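Local coordinates for methylenetetrahydrofolate--tRNA-(uracil-5-)-methyltransferase TrmFO (Thermus thermophilus, PDB 3G5S), which probably catalyses the folate- and FAD-dependent methylation of uridine 54 in tRNA to 5-methyluridine, with methylenetetrahydrofolate as carbon donor, at residues A[168-174]-A[294-300]; A[161-166]-A[269-274]. All blocks are in the same frame, centred on the assembly; numbering follows the deposited sequence.

Overall arrangement
From the N terminus, the chain first builds the FAD-binding Rossmann-type part, with strand 4-7 and helix 11-22. It later enters the antiparallel sheet at 161-166, the first segment of contact 2. The next segment, 168-174, belongs to contact 1. Contact 2 closes its loop when 269-274 returns and pairs beside 161-166. Contact 1 closes about twenty residues later, when 294-300 meets 168-174. The two loops therefore cross and do not nest. Their centres lie about 11 Å apart. Strand 163-165 joins them: it pairs with strand 271-274 on one side and with strand 301-303, which follows 294-300, on the other.

Contact 1 (A[168-174]-A[294-300]); sequences SIDLTKC and PGLENAE. With EDO (1,2-ethanediol), chain H.
Ser168 and Glu300 meet through a side-chain to backbone bond. Glu300 N donates to Ser168 OG at 2.8 Å, nearly straight at 170°. The same hydroxyl also bonds Leu165 O. Further along, Asp170 N donates to Gly295 O at 2.9 Å. A water ties this carbonyl to Ser168 O and Asn298 N. Ile169 and Leu296 lie side by side and point the same way, with CG1 of Ile169 3.9 Å from CD2 of Leu296. Lys173 crosses Glu297 at about a right angle, its CD 3.6 Å from Gly295 N. Glu297 is bent at chi2 (92°), which turns OE1 back to accept from Gly295 N. Asp170 OD1 accepts from Thr172 N, an Asx turn, and also from Thr172 OG1, both from the same face of the carboxylate. OD2 shares a water with Glu297 OE1. Lacking the carboxylate, an alanine here would probably leave Thr172 N and OG1 without this partner and let the turn relax. The contact joins the loop before strand 175-176 to the loop before strand 301-303, the two outermost strands of the antiparallel sheet. Ile169 and Cys174 touch Leu187 of strand 187-191, and Ala299 rests on Val164 of strand 163-165.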
ATOM      1  N   SER A 168     -16.267   4.818  12.572  1.00 14.77           N
ATOM      2  CA  SER A 168     -15.674   5.434  13.756  1.00 14.80           C
ATOM      3  C   SER A 168     -15.909   6.941  13.813  1.00 14.39           C
ATOM      4  O   SER A 168     -15.527   7.587  14.782  1.00 16.18           O
ATOM      5  CB  SER A 168     -14.177   5.123  13.853  1.00 14.51           C
ATOM      6  OG  SER A 168     -13.415   5.873  12.918  1.00 14.41           O
ATOM      7  N   ILE A 169     -16.539   7.492  12.778  1.00 13.32           N
ATOM      8  CA  ILE A 169     -16.867   8.909  12.742  1.00 13.84           C
ATOM      9  C   ILE A 169     -18.177   9.191  13.479  1.00 14.86           C
ATOM     10  O   ILE A 169     -19.159   8.464  13.319  1.00 16.22           O
ATOM     11  CB  ILE A 169     -17.005   9.403  11.287  1.00 13.94           C
ATOM     12  CG1 ILE A 169     -15.722   9.127  10.498  1.00 14.36           C
ATOM     13  CG2 ILE A 169     -17.357  10.886  11.258  1.00 14.77           C
ATOM     14  CD1 ILE A 169     -15.864   9.362   8.999  1.00 15.32           C
ATOM     15  N   ASP A 170     -18.177  10.240  14.294  1.00 14.93           N
ATOM     16  CA  ASP A 170     -19.391  10.709  14.948  1.00 15.99           C
ATOM     17  C   ASP A 170     -20.112  11.649  13.995  1.00 15.74           C
ATOM     18  O   ASP A 170     -19.774  12.831  13.893  1.00 15.66           O
ATOM     19  CB  ASP A 170     -19.044  11.410  16.261  1.00 16.21           C
ATOM     20  CG  ASP A 170     -20.246  12.048  16.933  1.00 17.70           C
ATOM     21  OD1 ASP A 170     -21.388  11.874  16.458  1.00 18.19           O
ATOM     22  OD2 ASP A 170     -20.037  12.734  17.956  1.00 20.01           O
ATOM     23  N   LEU A 171     -21.101  11.112  13.288  1.00 16.03           N
ATOM     24  CA  LEU A 171     -21.771  11.854  12.228  1.00 17.45           C
ATOM     25  C   LEU A 171     -22.596  13.036  12.738  1.00 17.55           C
ATOM     26  O   LEU A 171     -22.980  13.906  11.960  1.00 19.39           O
ATOM     27  CB  LEU A 171     -22.633  10.918  11.379  1.00 18.78           C
ATOM     28  CG  LEU A 171     -21.866   9.810  10.653  1.00 20.76           C
ATOM     29  CD1 LEU A 171     -22.830   8.811  10.037  1.00 21.67           C
ATOM     30  CD2 LEU A 171     -20.935  10.389   9.593  1.00 20.69           C
ATOM     31  N   THR A 172     -22.858  13.082  14.039  1.00 17.82           N
ATOM     32  CA  THR A 172     -23.626  14.199  14.583  1.00 18.30           C
ATOM     33  C   THR A 172     -22.814  15.493  14.577  1.00 18.13           C
ATOM     34  O   THR A 172     -23.349  16.567  14.848  1.00 19.93           O
ATOM     35  CB  THR A 172     -24.129  13.931  16.019  1.00 19.59           C
ATOM     36  OG1 THR A 172     -23.024  13.949  16.931  1.00 20.21           O
ATOM     37  CG2 THR A 172     -24.856  12.589  16.110  1.00 21.27           C
ATOM     38  N   LYS A 173     -21.524  15.389  14.275  1.00 16.54           N
ATOM     39  CA  LYS A 173     -20.653  16.557  14.259  1.00 16.84           C
ATOM     40  C   LYS A 173     -20.158  16.880  12.852  1.00 17.27           C
ATOM     41  O   LYS A 173     -19.228  17.674  12.671  1.00 19.10           O
ATOM     42  CB  LYS A 173     -19.478  16.357  15.218  1.00 17.80           C
ATOM     43  CG  LYS A 173     -19.911  16.306  16.678  1.00 20.98           C
ATOM     44  CD  LYS A 173     -18.752  16.014  17.614  1.00 22.52           C
ATOM     45  CE  LYS A 173     -19.232  15.883  19.053  1.00 24.05           C
ATOM     46  NZ  LYS A 173     -19.897  17.126  19.538  1.00 26.27           N
ATOM     47  N   CYS A 174     -20.788  16.269  11.857  1.00 17.35           N
ATOM     48  CA  CYS A 174     -20.438  16.521  10.463  1.00 17.47           C
ATOM     49  C   CYS A 174     -21.666  16.807   9.617  1.00 17.09           C
ATOM     50  O   CYS A 174     -22.791  16.548  10.026  1.00 18.67           O
ATOM     51  CB  CYS A 174     -19.742  15.314   9.841  1.00 22.35           C
ATOM     52  SG  CYS A 174     -18.594  14.417  10.866  1.00 26.77           S
ATOM     53  N   PRO A 294     -13.561  17.854  15.384  1.00 14.07           N
ATOM     54  CA  PRO A 294     -14.935  17.461  15.715  1.00 15.25           C
ATOM     55  C   PRO A 294     -15.443  16.361  14.790  1.00 14.61           C
ATOM     56  O   PRO A 294     -15.312  16.463  13.568  1.00 16.03           O
ATOM     57  CB  PRO A 294     -15.730  18.751  15.502  1.00 16.65           C
ATOM     58  CG  PRO A 294     -14.736  19.843  15.722  1.00 17.04           C
ATOM     59  CD  PRO A 294     -13.434  19.309  15.187  1.00 15.05           C
ATOM     60  N   GLY A 295     -16.010  15.314  15.384  1.00 14.13           N
ATOM     61  CA  GLY A 295     -16.454  14.151  14.640  1.00 14.27           C
ATOM     62  C   GLY A 295     -15.448  13.012  14.661  1.00 13.43           C
ATOM     63  O   GLY A 295     -15.820  11.848  14.511  1.00 14.92           O
ATOM     64  N   LEU A 296     -14.178  13.343  14.863  1.00 13.09           N
ATOM     65  CA  LEU A 296     -13.108  12.357  14.783  1.00 12.66           C
ATOM     66  C   LEU A 296     -12.488  12.033  16.143  1.00 13.58           C
ATOM     67  O   LEU A 296     -11.421  11.420  16.211  1.00 13.28           O
ATOM     68  CB  LEU A 296     -12.031  12.824  13.793  1.00 12.87           C
ATOM     69  CG  LEU A 296     -12.538  13.147  12.383  1.00 13.53           C
ATOM     70  CD1 LEU A 296     -11.378  13.512  11.469  1.00 13.27           C
ATOM     71  CD2 LEU A 296     -13.331  11.990  11.786  1.00 14.25           C
ATOM     72  N   GLU A 297     -13.163  12.421  17.223  1.00 13.59           N
ATOM     73  CA  GLU A 297     -12.612  12.242  18.561  1.00 14.23           C
ATOM     74  C   GLU A 297     -12.268  10.790  18.886  1.00 14.34           C
ATOM     75  O   GLU A 297     -11.354  10.525  19.669  1.00 15.33           O
ATOM     76  CB  GLU A 297     -13.566  12.811  19.615  1.00 15.18           C
ATOM     77  CG  GLU A 297     -13.657  14.330  19.602  1.00 17.39           C
ATOM     78  CD  GLU A 297     -14.770  14.872  18.717  1.00 18.53           C
ATOM     79  OE1 GLU A 297     -15.352  14.109  17.914  1.00 17.68           O
ATOM     80  OE2 GLU A 297     -15.071  16.078  18.830  1.00 20.10           O
ATOM     81  N   ASN A 298     -13.011   9.859  18.296  1.00 14.51           N
ATOM     82  CA  ASN A 298     -12.746   8.438  18.493  1.00 15.51           C
ATOM     83  C   ASN A 298     -12.480   7.723  17.174  1.00 14.11           C
ATOM     84  O   ASN A 298     -12.717   6.527  17.039  1.00 15.56           O
ATOM     85  CB  ASN A 298     -13.903   7.791  19.245  1.00 17.23           C
ATOM     86  CG  ASN A 298     -14.043   8.341  20.645  1.00 19.47           C
ATOM     87  OD1 ASN A 298     -13.244   8.026  21.523  1.00 21.27           O
ATOM     88  ND2 ASN A 298     -15.045   9.186  20.854  1.00 19.95           N
ATOM     89  N   ALA A 299     -11.979   8.467  16.202  1.00 14.26           N
ATOM     90  CA  ALA A 299     -11.712   7.903  14.890  1.00 14.99           C
ATOM     91  C   ALA A 299     -10.659   6.806  14.954  1.00 14.66           C
ATOM     92  O   ALA A 299      -9.685   6.907  15.707  1.00 15.76           O
ATOM     93  CB  ALA A 299     -11.276   8.992  13.934  1.00 16.87           C
ATOM     94  N   GLU A 300     -10.873   5.762  14.155  1.00 14.70           N
ATOM     95  CA  GLU A 300      -9.903   4.688  13.978  1.00 14.21           C
ATOM     96  C   GLU A 300      -9.152   4.963  12.682  1.00 13.43           C
ATOM     97  O   GLU A 300      -9.729   4.940  11.597  1.00 13.13           O
ATOM     98  CB  GLU A 300     -10.600   3.324  13.896  1.00 16.37           C
ATOM     99  CG  GLU A 300      -9.640   2.163  13.652  1.00 18.50           C
ATOM    100  CD  GLU A 300     -10.327   0.802  13.568  1.00 20.68           C
ATOM    101  OE1 GLU A 300     -11.409   0.625  14.167  1.00 22.50           O
ATOM    102  OE2 GLU A 300      -9.772  -0.102  12.906  1.00 21.74           O
TER
HETATM  103  C1  EDO H 450     -12.444  -3.139  13.920  1.00 19.68           C
HETATM  104  O1  EDO H 450     -12.918  -1.789  13.856  1.00 19.93           O
HETATM  105  C2  EDO H 450     -11.451  -3.384  12.792  1.00 19.61           C
HETATM  106  O2  EDO H 450     -10.258  -2.630  13.039  1.00 19.54           O
HETATM  107  O   HOH W   1     -15.165   9.846  16.306  1.00 15.10           O
HETATM  108  O   HOH W   2     -17.464  12.621  18.989  1.00 18.96           O
HETATM  109  O   HOH W   3     -16.940  17.956  19.568  1.00 36.51           O

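Contact 2 (A[161-166]-A[269-274]); sequences SPIVLY and GRMWSL. With GSH (glutathione), chain C.
With chi1 at -177°, Tyr166 swings its ring to the far side from its own N and against Trp272, whose CG lies beside its N (chi1 -70°). These torsions bring the two rings together at one end of an antiparallel strand pair. The pair, 163-165 with 271-274, lies within the six-stranded antiparallel sheet. Val164 and Trp272 form a hydrogen-bonded pair. Val164 N donates to Trp272 O at 2.8 Å, and Trp272 N returns a bond to Val164 O at 3.0 Å. Ile163 with Ser273 and Leu165 with Met271 are non-hydrogen-bonded pairs. On the face that carries them, CG2 of Ile163 packs on CB of Met271, a selenomethionine, at 3.7 Å. Ser273 OG bonds Glu265 outside the pair. On the face of Val164 and Trp272, Val164 CG1 approaches CD1 of Leu274 at the end of the strand, and both side chains touch Leu262 of strand 258-264. At the two ends of the pair, Leu274 N donates to Pro162 O and Tyr166 N to Arg270 O. Ser161, in one of its two conformers, donates from OG to Leu274 O at 2.7 Å. Both residues belong to the glutathione pocket. At the other end the rings of Tyr166 and Trp272 are oblique, the phenol plane at 38° to the five-membered ring of the indole. Tyr166 CD1 sits over one face of the indole, 3.3 Å from Trp272 NE1. The indole rotation is fixed at its edge: NE1 donates to Gly269 O at 2.9 Å, with that oxygen in the ring plane.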
ATOM      1  N   SER A 161      -2.709  11.518   2.864  1.00 11.94           N
ATOM      2  CA  SER A 161      -3.306  11.987   4.096  0.72 11.67           C
ATOM      3  C   SER A 161      -3.839  10.787   4.885  1.00 11.43           C
ATOM      4  O   SER A 161      -3.959   9.681   4.359  1.00 11.95           O
ATOM      5  CB  SER A 161      -4.426  12.972   3.801  0.72 12.27           C
ATOM      6  OG  SER A 161      -5.514  12.293   3.216  0.72 11.90           O
ATOM      7  N   PRO A 162      -4.138  10.995   6.167  1.00 11.53           N
ATOM      8  CA  PRO A 162      -4.673   9.883   6.957  1.00 11.78           C
ATOM      9  C   PRO A 162      -6.058   9.450   6.481  1.00 10.19           C
ATOM     10  O   PRO A 162      -6.840  10.272   5.996  1.00 10.65           O
ATOM     11  CB  PRO A 162      -4.788  10.479   8.366  1.00 12.97           C
ATOM     12  CG  PRO A 162      -3.926  11.697   8.348  1.00 14.15           C
ATOM     13  CD  PRO A 162      -3.975  12.222   6.966  1.00 12.36           C
ATOM     14  N   ILE A 163      -6.345   8.163   6.650  1.00 10.44           N
ATOM     15  CA  ILE A 163      -7.633   7.575   6.309  1.00 10.42           C
ATOM     16  C   ILE A 163      -8.234   6.970   7.570  1.00 10.50           C
ATOM     17  O   ILE A 163      -7.545   6.262   8.310  1.00 11.33           O
ATOM     18  CB  ILE A 163      -7.467   6.464   5.255  1.00 11.09           C
ATOM     19  CG1 ILE A 163      -6.775   7.031   4.011  1.00 13.54           C
ATOM     20  CG2 ILE A 163      -8.810   5.846   4.909  1.00 12.41           C
ATOM     21  CD1 ILE A 163      -6.578   6.008   2.907  1.00 13.82           C
ATOM     22  N   VAL A 164      -9.509   7.258   7.807  1.00 10.76           N
ATOM     23  CA  VAL A 164     -10.218   6.739   8.971  1.00 11.34           C
ATOM     24  C   VAL A 164     -11.326   5.789   8.545  1.00 11.03           C
ATOM     25  O   VAL A 164     -11.817   5.832   7.414  1.00 11.38           O
ATOM     26  CB  VAL A 164     -10.815   7.866   9.843  1.00 11.96           C
ATOM     27  CG1 VAL A 164      -9.721   8.812  10.311  1.00 13.11           C
ATOM     28  CG2 VAL A 164     -11.892   8.628   9.098  1.00 13.18           C
ATOM     29  N   LEU A 165     -11.708   4.925   9.473  1.00 11.43           N
ATOM     30  CA  LEU A 165     -12.817   4.014   9.276  1.00 12.77           C
ATOM     31  C   LEU A 165     -14.131   4.775   9.429  1.00 12.21           C
ATOM     32  O   LEU A 165     -14.360   5.431  10.441  1.00 13.10           O
ATOM     33  CB  LEU A 165     -12.736   2.892  10.310  1.00 14.67           C
ATOM     34  CG  LEU A 165     -13.610   1.658  10.094  1.00 16.77           C
ATOM     35  CD1 LEU A 165     -13.097   0.870   8.903  1.00 18.00           C
ATOM     36  CD2 LEU A 165     -13.619   0.790  11.341  1.00 18.56           C
ATOM     37  N   TYR A 166     -15.001   4.672   8.433  1.00 12.55           N
ATOM     38  CA  TYR A 166     -16.241   5.439   8.428  1.00 13.32           C
ATOM     39  C   TYR A 166     -17.071   5.251   9.697  1.00 13.40           C
ATOM     40  O   TYR A 166     -17.586   6.221  10.262  1.00 13.81           O
ATOM     41  CB  TYR A 166     -17.080   5.081   7.202  1.00 14.69           C
ATOM     42  CG  TYR A 166     -18.357   5.879   7.086  1.00 16.29           C
ATOM     43  CD1 TYR A 166     -18.353   7.161   6.546  1.00 17.04           C
ATOM     44  CD2 TYR A 166     -19.564   5.357   7.524  1.00 18.00           C
ATOM     45  CE1 TYR A 166     -19.520   7.899   6.442  1.00 18.73           C
ATOM     46  CE2 TYR A 166     -20.734   6.086   7.419  1.00 19.59           C
ATOM     47  CZ  TYR A 166     -20.706   7.355   6.878  1.00 19.77           C
ATOM     48  OH  TYR A 166     -21.868   8.088   6.770  1.00 22.38           O
ATOM     49  N   GLY A 269     -17.023   2.223   0.897  1.00 13.74           N
ATOM     50  CA  GLY A 269     -17.272   3.377   1.741  1.00 13.41           C
ATOM     51  C   GLY A 269     -16.870   3.213   3.195  1.00 12.28           C
ATOM     52  O   GLY A 269     -17.314   3.989   4.038  1.00 12.96           O
ATOM     53  N   ARG A 270     -16.033   2.222   3.494  1.00 11.71           N
ATOM     54  CA  ARG A 270     -15.485   2.069   4.844  1.00 12.22           C
ATOM     55  C   ARG A 270     -14.317   3.009   5.136  1.00 11.72           C
ATOM     56  O   ARG A 270     -13.969   3.214   6.294  1.00 12.78           O
ATOM     57  CB  ARG A 270     -15.005   0.636   5.071  1.00 12.58           C
ATOM     58  CG  ARG A 270     -16.114  -0.385   5.140  1.00 13.81           C
ATOM     59  CD  ARG A 270     -15.572  -1.768   5.450  1.00 15.24           C
ATOM     60  NE  ARG A 270     -14.772  -2.313   4.356  1.00 15.02           N
ATOM     61  CZ  ARG A 270     -15.249  -3.102   3.397  1.00 15.96           C
ATOM     62  NH1 ARG A 270     -16.537  -3.426   3.371  1.00 15.59           N
ATOM     63  NH2 ARG A 270     -14.438  -3.549   2.449  1.00 17.42           N
HETATM   64  N   MSE A 271     -13.698   3.554   4.091  1.00 10.97           N
HETATM   65  CA  MSE A 271     -12.423   4.255   4.238  1.00 10.47           C
HETATM   66  C   MSE A 271     -12.510   5.672   3.692  1.00 10.74           C
HETATM   67  O   MSE A 271     -12.740   5.863   2.493  1.00 11.21           O
HETATM   68  CB  MSE A 271     -11.320   3.479   3.510  1.00 11.16           C
HETATM   69  CG  MSE A 271     -11.140   2.088   4.064  1.00 12.23           C
HETATM   70 SE   MSE A 271     -10.016   0.959   2.980  1.00 13.95          SE
HETATM   71  CE  MSE A 271      -8.406   1.885   3.265  1.00 14.66           C
ATOM     72  N   TRP A 272     -12.334   6.657   4.571  1.00 10.85           N
ATOM     73  CA  TRP A 272     -12.455   8.063   4.206  1.00 10.59           C
ATOM     74  C   TRP A 272     -11.185   8.817   4.564  1.00 10.13           C
ATOM     75  O   TRP A 272     -10.701   8.740   5.698  1.00 11.08           O
ATOM     76  CB  TRP A 272     -13.670   8.690   4.906  1.00 11.56           C
ATOM     77  CG  TRP A 272     -14.975   8.182   4.352  1.00 12.24           C
ATOM     78  CD1 TRP A 272     -15.420   6.889   4.351  1.00 13.57           C
ATOM     79  CD2 TRP A 272     -15.984   8.952   3.687  1.00 12.24           C
ATOM     80  NE1 TRP A 272     -16.644   6.811   3.728  1.00 14.45           N
ATOM     81  CE2 TRP A 272     -17.013   8.064   3.316  1.00 12.87           C
ATOM     82  CE3 TRP A 272     -16.114  10.305   3.371  1.00 12.59           C
ATOM     83  CZ2 TRP A 272     -18.157   8.487   2.646  1.00 14.91           C
ATOM     84  CZ3 TRP A 272     -17.249  10.726   2.711  1.00 14.06           C
ATOM     85  CH2 TRP A 272     -18.258   9.821   2.356  1.00 15.39           C
ATOM     86  N   SER A 273     -10.633   9.542   3.595  1.00 10.53           N
ATOM     87  CA  SER A 273      -9.402  10.287   3.835  1.00 10.90           C
ATOM     88  C   SER A 273      -9.691  11.732   4.207  1.00 10.58           C
ATOM     89  O   SER A 273     -10.704  12.299   3.808  1.00 11.30           O
ATOM     90  CB  SER A 273      -8.478  10.251   2.617  1.00 12.34           C
ATOM     91  OG  SER A 273      -9.010  11.016   1.557  1.00 13.60           O
ATOM     92  N   LEU A 274      -8.777  12.324   4.967  1.00 10.74           N
ATOM     93  CA  LEU A 274      -8.818  13.751   5.249  1.00 11.16           C
ATOM     94  C   LEU A 274      -8.251  14.519   4.062  1.00 11.06           C
ATOM     95  O   LEU A 274      -7.072  14.385   3.732  1.00 13.42           O
ATOM     96  CB  LEU A 274      -8.013  14.082   6.501  1.00 11.68           C
ATOM     97  CG  LEU A 274      -8.681  13.811   7.848  1.00 12.19           C
ATOM     98  CD1 LEU A 274      -8.943  12.327   8.061  1.00 12.49           C
ATOM     99  CD2 LEU A 274      -7.828  14.369   8.970  1.00 14.26           C
TER
HETATM  100  N1  GSH C 445       0.875  11.389  -5.250  1.00 19.92           N
HETATM  101  CA1 GSH C 445       0.020  11.572  -6.408  0.85 23.74           C
HETATM  102  C1  GSH C 445       0.607  12.527  -7.434  0.96 25.82           C
HETATM  103  O11 GSH C 445       1.906  12.999  -7.242  0.79 27.54           O
HETATM  104  O12 GSH C 445       0.092  12.626  -8.499  0.75 27.37           O
HETATM  105  CB1 GSH C 445      -1.430  11.902  -6.061  0.92 22.02           C
HETATM  106  CG1 GSH C 445      -1.773  13.357  -5.766  0.85 20.65           C
HETATM  107  CD1 GSH C 445      -1.244  13.981  -4.477  0.78 20.34           C
HETATM  108  OE1 GSH C 445      -0.415  13.457  -3.804  0.78 20.94           O
HETATM  109  N2  GSH C 445      -1.811  15.241  -4.086  0.76 20.07           N
HETATM  110  CA2 GSH C 445      -1.455  15.844  -2.841  0.90 19.80           C
HETATM  111  C2  GSH C 445      -2.569  15.736  -1.804  0.89 19.19           C
HETATM  112  O2  GSH C 445      -3.450  16.530  -1.790  0.89 21.38           O
HETATM  113  CB2 GSH C 445      -1.066  17.284  -3.134  0.88 20.69           C
HETATM  114  SG2 GSH C 445      -0.344  18.224  -1.772  0.80 22.26           S
HETATM  115  N3  GSH C 445      -2.278  14.969  -0.609  0.92 17.58           N
HETATM  116  CA3 GSH C 445      -3.223  14.976   0.487  0.92 18.08           C
HETATM  117  C3  GSH C 445      -4.469  14.137   0.243  0.83 18.59           C
HETATM  118  O31 GSH C 445      -5.537  14.444   0.670  0.90 19.09           O
HETATM  119  O32 GSH C 445      -4.351  13.158  -0.724  0.80 19.48           O